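PDB 4JZ5: Gp26 from Listeria phage P40, which probably hydrolyses the glycan strands of Listeria cell-wall peptidoglycan as the glycosyl hydrolase family 25 catalytic domain of a phage endolysin. Local coordinates for residues S38-K41 against E42-F46; V121-S125 against G126-N130; H159-D162 against K163-H166. All blocks are in the same frame, centred on the assembly; numbering follows the deposited sequence.

Contact 1. Residues S38-K41 against E42-F46; sequences SGLK and EDVGF
L40 and V44 meet through the base of one side chain and one branch of the other. V44 points its side chain back at the 38-41 turn. Its CG2 lies 4.1 Å from CB of L40, while the rest of L40 runs on to L26 of strand 25-28 and to M74 and A202. V44 also touches L26, so both side chains are buried on the same strand. The torsion of V44 sets this up: CG1 is anti to the backbone N (chi1 176°), which leaves CG2 beside that N, on the L40 side. V44 N donates to L40 O at 3.0 Å. This is the i to i+4 spacing of an alpha-helical bond, but here it closes a turn in the loop that leads into strand 46-53. That strand pairs in parallel with 25-28 in the curled beta/alpha barrel of this family 25 domain. Three residues earlier in the chain, K41 N donates to S38 O at 3.2 Å. Waters complete the turn. One joins S38 O to E42 N, another joins G39 O to D43 N, and a third donates to both K41 O (2.8 Å) and V44 O (2.7 Å). K41 and E42 lead away from each other on the exposed side. The chain of K41 bends at chi2 and chi3, and its NZ is hydrogen-bonded to V72 O.

Contact 2. Residues V121-S125 against G126-N130; sequences VKLKS and GNVVN
N127 OD1 accepts the backbone N-H of N130 at 2.9 Å. The bond is moderately straight, with an N-H...O angle of 154°, and the donor is tilted 20° from the plane of the amide carbonyl. N127 holds the N-cap position of helix 128-143. Its OD1 thereby satisfies an N-H of the first turn that has no earlier helical carbonyl to bond to.

The rest of the contact is apolar. The side chains of V121 and L123 both point toward the start of the helix. V128 receives them on one methyl, CG2. CG2 of V121 comes to 3.9 Å from it, and the two valines cross obliquely. CD1 of L123 lies 4.0 Å from the same methyl. The leucine therefore makes its contact with a single branch. That branch also rests on the backbone ahead of the helix, 3.8 Å from G126 O and 3.9 Å from both N127 C and V128 N.

Between L123 and N127 the chain turns through S125 and G126. G126 has a positive phi of 104°. A side chain here would run into S125 O, so the turn is made with glycine. The S125 side chain leaves the backbone away from the 126-130 segment. The contact lies on the surface of the domain.

The 121-125 segment belongs to the loop after strand 114-117, so the contact folds that loop onto the N-terminal end of helix 128-143. L123 also touches F84, and K124 shares a backbone hydrogen bond with E85. V128 touches Y118 near the end of strand 114-117, while V129 packs on D160 beyond helix 153-158.

Contact 3. Residues H159-D162 against K163-H166; sequences HDLD and KVKH
With CG beside its own backbone N (chi1 -81°), D160 runs alongside K163, whose CG likewise lies beside its backbone N (chi1 -65°) and whose chain is extended from there on. The two side chains point the same way. OD2 of D160 faces NZ of K163 at 3.6 Å, a long salt bridge on the exposed side. The methylenes of K163 lie along the aspartate, with CD 4.1 Å from its CB. The lysine CB also sits 3.4 Å from D160 O.

D160 has a positive phi and is the C-prime residue of a Schellman motif that ends helix 153-158. A short 3-10 turn follows. In it K163 N donates to D160 O at 2.9 Å, and V164 N to L161 O at 3.0 Å.

L161 O is gripped twice, because a water also donates to it. That water donates to V164 O too and is hydrogen-bonded to H166 NE2 at 2.8 Å. It thus ties the turn to the imidazole, whose ND1 is bonded to L168 N. On the buried side CD2 of L161 approaches CG2 of V164 at 4.3 Å, and both residues pack on L149 of strand 147-152. D162 OD1 accepts from W156 NE1 and forms a salt bridge with R169.

In the fold
The three contacts follow one another along the chain, and none nests in or crosses another. Contact 1 closes a turn between strands 25-28 and 46-53, two parallel neighbours in the sheet. Contact 2 comes after strand 114-117 and closes the loop that enters helix 128-143. Contact 3 closes the turn between helix 153-158 and strand 169-172. Contact 1 lies across the chain's centre from the other two, its centre about 37 Å from that of contact 2 and 31 Å from that of contact 3. Contacts 2 and 3 touch. V128 CG1 packs on L161 CD2 at 3.8 Å, and V129 CG1 on K163 CB at 3.8 Å, joining the start of helix 128-143 to the 159-166 turn.

Contact 1. Residues S38-K41 against E42-F46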
loop_
_atom_site.group_PDB
_atom_site.type_symbol
_atom_site.label_atom_id
_atom_site.label_comp_id
_atom_site.label_asym_id
_atom_site.label_seq_id
_atom_site.Cartn_x
_atom_site.Cartn_y
_atom_site.Cartn_z
ATOM N N SER A 38 -2.641 -5.415 18.669
ATOM C CA SER A 38 -3.806 -6.166 19.113
ATOM C C SER A 38 -5.069 -5.305 19.094
ATOM O O SER A 38 -6.182 -5.821 18.908
ATOM C CB SER A 38 -3.565 -6.776 20.502
ATOM O OG SER A 38 -3.452 -5.791 21.510
ATOM N N GLY A 39 -4.899 -4.003 19.323
ATOM C CA GLY A 39 -6.007 -3.063 19.292
ATOM C C GLY A 39 -6.596 -2.822 17.910
ATOM O O GLY A 39 -7.643 -2.184 17.796
ATOM N N LEU A 40 -5.942 -3.328 16.870
ATOM C CA LEU A 40 -6.472 -3.233 15.515
ATOM C C LEU A 40 -7.419 -4.382 15.170
ATOM O O LEU A 40 -8.173 -4.305 14.199
ATOM C CB LEU A 40 -5.333 -3.270 14.519
ATOM C CG LEU A 40 -4.240 -2.217 14.674
ATOM C CD1 LEU A 40 -3.179 -2.403 13.609
ATOM C CD2 LEU A 40 -4.810 -0.805 14.598
ATOM N N LYS A 41 -7.387 -5.451 15.957
ATOM C CA LYS A 41 -8.041 -6.691 15.565
ATOM C C LYS A 41 -9.550 -6.582 15.485
ATOM O O LYS A 41 -10.173 -7.217 14.628
ATOM C CB LYS A 41 -7.622 -7.807 16.507
ATOM C CG LYS A 41 -6.190 -8.217 16.294
ATOM C CD LYS A 41 -6.032 -9.168 15.111
ATOM C CE LYS A 41 -6.561 -10.575 15.416
ATOM N NZ LYS A 41 -6.307 -11.529 14.307
ATOM N N GLU A 42 -10.155 -5.772 16.347
ATOM C CA GLU A 42 -11.606 -5.684 16.375
ATOM C C GLU A 42 -12.192 -5.144 15.075
ATOM O O GLU A 42 -13.164 -5.701 14.554
ATOM C CB GLU A 42 -12.057 -4.816 17.548
ATOM C CG GLU A 42 -13.563 -4.759 17.706
ATOM C CD GLU A 42 -13.995 -4.055 18.973
ATOM O OE1 GLU A 42 -15.209 -4.068 19.264
ATOM O OE2 GLU A 42 -13.128 -3.487 19.672
ATOM N N ASP A 43 -11.631 -4.053 14.568
ATOM C CA ASP A 43 -12.263 -3.322 13.465
ATOM C C ASP A 43 -11.518 -3.351 12.137
ATOM O O ASP A 43 -12.113 -3.039 11.108
ATOM C CB ASP A 43 -12.463 -1.846 13.838
ATOM C CG ASP A 43 -13.457 -1.648 14.964
ATOM O OD1 ASP A 43 -14.305 -2.529 15.163
ATOM O OD2 ASP A 43 -13.390 -0.594 15.628
ATOM N N VAL A 44 -10.239 -3.693 12.158
ATOM C CA VAL A 44 -9.404 -3.561 10.971
ATOM C C VAL A 44 -9.260 -4.900 10.283
ATOM O O VAL A 44 -8.880 -5.884 10.918
ATOM C CB VAL A 44 -8.019 -3.018 11.339
ATOM C CG1 VAL A 44 -7.115 -2.975 10.110
ATOM C CG2 VAL A 44 -8.133 -1.635 11.977
ATOM N N GLY A 45 -9.563 -4.951 8.984
ATOM C CA GLY A 45 -9.507 -6.202 8.247
ATOM C C GLY A 45 -8.180 -6.540 7.588
ATOM O O GLY A 45 -7.921 -7.695 7.264
ATOM N N PHE A 46 -7.366 -5.520 7.335
ATOM C CA PHE A 46 -6.098 -5.679 6.632
ATOM C C PHE A 46 -5.273 -4.421 6.881
ATOM O O PHE A 46 -5.821 -3.340 7.085
ATOM C CB PHE A 46 -6.354 -5.822 5.124
ATOM C CG PHE A 46 -5.171 -6.313 4.326
ATOM C CD1 PHE A 46 -4.855 -7.660 4.318
ATOM C CD2 PHE A 46 -4.405 -5.464 3.559
ATOM C CE1 PHE A 46 -3.776 -8.146 3.580
ATOM C CE2 PHE A 46 -3.332 -5.957 2.810
ATOM C CZ PHE A 46 -3.030 -7.297 2.816
HETATM O O HOH W 1 -8.923 -5.099 18.891
HETATM O O HOH W 2 -9.946 -2.223 16.176
HETATM O O HOH W 3 -9.022 -8.214 12.322
#

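Contact 2. Residues V121-S125 against G126-N130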
loop_
_atom_site.group_PDB
_atom_site.type_symbol
_atom_site.label_atom_id
_atom_site.label_comp_id
_atom_site.label_asym_id
_atom_site.label_seq_id
_atom_site.Cartn_x
_atom_site.Cartn_y
_atom_site.Cartn_z
ATOM N N VAL A 121 7.085 12.052 -9.747
ATOM C CA VAL A 121 7.867 11.598 -10.888
ATOM C C VAL A 121 9.320 12.019 -10.752
ATOM O O VAL A 121 9.614 13.202 -10.599
ATOM C CB VAL A 121 7.303 12.144 -12.207
ATOM C CG1 VAL A 121 8.112 11.612 -13.379
ATOM C CG2 VAL A 121 5.827 11.774 -12.350
ATOM N N LYS A 122 10.218 11.043 -10.762
ATOM C CA LYS A 122 11.654 11.288 -10.680
ATOM C C LYS A 122 12.351 10.781 -11.945
ATOM O O LYS A 122 13.583 10.743 -12.020
ATOM C CB LYS A 122 12.269 10.613 -9.449
ATOM C CG LYS A 122 11.663 11.061 -8.112
ATOM C CD LYS A 122 11.818 12.562 -7.840
ATOM C CE LYS A 122 13.251 12.975 -7.511
ATOM N NZ LYS A 122 13.738 12.403 -6.232
ATOM N N LEU A 123 11.575 10.387 -12.947
ATOM C CA LEU A 123 12.152 9.834 -14.168
ATOM C C LEU A 123 13.084 10.834 -14.825
ATOM O O LEU A 123 12.720 11.995 -15.007
ATOM C CB LEU A 123 11.052 9.484 -15.172
ATOM C CG LEU A 123 10.062 8.401 -14.770
ATOM C CD1 LEU A 123 9.009 8.235 -15.864
ATOM C CD2 LEU A 123 10.769 7.086 -14.497
ATOM N N LYS A 124 14.278 10.395 -15.212
ATOM C CA LYS A 124 15.182 11.256 -15.970
ATOM C C LYS A 124 14.666 11.445 -17.397
ATOM O O LYS A 124 14.920 12.459 -18.045
ATOM C CB LYS A 124 16.604 10.693 -15.997
ATOM C CG LYS A 124 17.279 10.583 -14.637
ATOM C CD LYS A 124 17.483 11.928 -13.980
ATOM C CE LYS A 124 18.304 11.799 -12.702
ATOM N NZ LYS A 124 18.301 13.067 -11.935
ATOM N N SER A 125 13.954 10.440 -17.876
ATOM C CA SER A 125 13.242 10.492 -19.138
ATOM C C SER A 125 12.303 9.305 -19.113
ATOM O O SER A 125 12.397 8.460 -18.218
ATOM C CB SER A 125 14.210 10.388 -20.316
ATOM O OG SER A 125 14.881 9.144 -20.304
ATOM N N GLY A 126 11.409 9.236 -20.094
ATOM C CA GLY A 126 10.546 8.086 -20.229
ATOM C C GLY A 126 9.119 8.313 -19.783
ATOM O O GLY A 126 8.725 9.429 -19.436
ATOM N N ASN A 127 8.344 7.232 -19.832
ATOM C CA ASN A 127 6.892 7.295 -19.684
ATOM C C ASN A 127 6.466 6.641 -18.368
ATOM O O ASN A 127 6.916 5.543 -18.034
ATOM C CB ASN A 127 6.278 6.607 -20.917
ATOM C CG ASN A 127 4.790 6.407 -20.818
ATOM O OD1 ASN A 127 4.336 5.323 -20.428
ATOM N ND2 ASN A 127 4.016 7.424 -21.183
ATOM N N VAL A 128 5.610 7.314 -17.596
ATOM C CA VAL A 128 5.214 6.820 -16.291
ATOM C C VAL A 128 4.534 5.446 -16.381
ATOM O O VAL A 128 4.850 4.569 -15.583
ATOM C CB VAL A 128 4.335 7.854 -15.557
ATOM C CG1 VAL A 128 3.591 7.219 -14.392
ATOM C CG2 VAL A 128 5.199 9.029 -15.084
ATOM N N VAL A 129 3.591 5.277 -17.299
ATOM C CA VAL A 129 2.937 3.982 -17.443
ATOM C C VAL A 129 3.953 2.875 -17.668
ATOM O O VAL A 129 3.921 1.840 -16.995
ATOM C CB VAL A 129 1.897 4.019 -18.567
ATOM C CG1 VAL A 129 1.480 2.607 -19.003
ATOM C CG2 VAL A 129 0.696 4.842 -18.152
ATOM N N ASN A 130 4.862 3.089 -18.607
ATOM C CA ASN A 130 5.789 2.033 -18.949
ATOM C C ASN A 130 6.701 1.689 -17.776
ATOM O O ASN A 130 6.974 0.510 -17.528
ATOM C CB ASN A 130 6.633 2.407 -20.161
ATOM C CG ASN A 130 5.849 2.392 -21.464
ATOM O OD1 ASN A 130 4.712 1.922 -21.528
ATOM N ND2 ASN A 130 6.464 2.914 -22.511
#

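Contact 3. Residues H159-D162 against K163-H166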
loop_
_atom_site.group_PDB
_atom_site.type_symbol
_atom_site.label_atom_id
_atom_site.label_comp_id
_atom_site.label_asym_id
_atom_site.label_seq_id
_atom_site.Cartn_x
_atom_site.Cartn_y
_atom_site.Cartn_z
ATOM N N HIS A 159 -1.720 10.877 -15.391
ATOM C CA HIS A 159 -0.559 10.104 -15.818
ATOM C C HIS A 159 -0.927 8.806 -16.509
ATOM O O HIS A 159 -0.063 7.957 -16.740
ATOM C CB HIS A 159 0.390 9.864 -14.652
ATOM C CG HIS A 159 0.997 11.125 -14.134
ATOM N ND1 HIS A 159 0.309 12.000 -13.323
ATOM C CD2 HIS A 159 2.195 11.708 -14.386
ATOM C CE1 HIS A 159 1.070 13.052 -13.071
ATOM N NE2 HIS A 159 2.225 12.892 -13.694
ATOM N N ASP A 160 -2.199 8.660 -16.866
ATOM C CA ASP A 160 -2.668 7.512 -17.650
ATOM C C ASP A 160 -2.523 6.199 -16.910
ATOM O O ASP A 160 -2.343 5.169 -17.550
ATOM C CB ASP A 160 -1.886 7.372 -18.967
ATOM C CG ASP A 160 -2.370 8.277 -20.045
ATOM O OD1 ASP A 160 -3.424 8.917 -19.875
ATOM O OD2 ASP A 160 -1.689 8.318 -21.089
ATOM N N LEU A 161 -2.622 6.206 -15.589
ATOM C CA LEU A 161 -2.378 4.974 -14.854
ATOM C C LEU A 161 -3.386 3.862 -15.154
ATOM O O LEU A 161 -3.102 2.706 -14.871
ATOM C CB LEU A 161 -2.282 5.231 -13.341
ATOM C CG LEU A 161 -1.115 6.127 -12.897
ATOM C CD1 LEU A 161 -1.007 6.109 -11.376
ATOM C CD2 LEU A 161 0.209 5.737 -13.538
ATOM N N ASP A 162 -4.536 4.184 -15.751
ATOM C CA ASP A 162 -5.446 3.140 -16.220
ATOM C C ASP A 162 -4.756 2.168 -17.183
ATOM O O ASP A 162 -5.193 1.020 -17.332
ATOM C CB ASP A 162 -6.678 3.737 -16.911
ATOM C CG ASP A 162 -7.710 4.268 -15.932
ATOM O OD1 ASP A 162 -7.641 3.930 -14.743
ATOM O OD2 ASP A 162 -8.627 4.999 -16.385
ATOM N N LYS A 163 -3.698 2.625 -17.852
ATOM C CA LYS A 163 -3.001 1.790 -18.824
ATOM C C LYS A 163 -2.034 0.788 -18.198
ATOM O O LYS A 163 -1.530 -0.088 -18.895
ATOM C CB LYS A 163 -2.252 2.668 -19.811
ATOM C CG LYS A 163 -3.180 3.509 -20.671
ATOM C CD LYS A 163 -2.403 4.362 -21.641
ATOM C CE LYS A 163 -3.325 5.157 -22.544
ATOM N NZ LYS A 163 -2.561 5.886 -23.595
ATOM N N VAL A 164 -1.765 0.908 -16.904
ATOM C CA VAL A 164 -0.928 -0.069 -16.215
ATOM C C VAL A 164 -1.737 -1.326 -15.914
ATOM O O VAL A 164 -2.886 -1.234 -15.493
ATOM C CB VAL A 164 -0.351 0.520 -14.916
ATOM C CG1 VAL A 164 0.566 -0.477 -14.234
ATOM C CG2 VAL A 164 0.414 1.805 -15.201
ATOM N N LYS A 165 -1.143 -2.489 -16.157
ATOM C CA LYS A 165 -1.769 -3.772 -15.840
ATOM C C LYS A 165 -1.258 -4.265 -14.503
ATOM O O LYS A 165 -0.047 -4.427 -14.314
ATOM C CB LYS A 165 -1.428 -4.787 -16.922
ATOM C CG LYS A 165 -1.896 -4.368 -18.292
ATOM C CD LYS A 165 -1.404 -5.337 -19.359
ATOM C CE LYS A 165 -2.025 -5.047 -20.719
ATOM N NZ LYS A 165 -1.662 -3.699 -21.229
ATOM N N HIS A 166 -2.165 -4.480 -13.563
ATOM C CA HIS A 166 -1.777 -4.869 -12.208
ATOM C C HIS A 166 -2.996 -5.465 -11.521
ATOM O O HIS A 166 -4.068 -5.589 -12.118
ATOM C CB HIS A 166 -1.265 -3.663 -11.424
ATOM C CG HIS A 166 -2.285 -2.594 -11.309
ATOM N ND1 HIS A 166 -3.251 -2.606 -10.336
ATOM C CD2 HIS A 166 -2.570 -1.559 -12.127
ATOM C CE1 HIS A 166 -4.072 -1.597 -10.541
ATOM N NE2 HIS A 166 -3.675 -0.936 -11.613
HETATM O O HOH W 4 -4.403 0.535 -13.934
#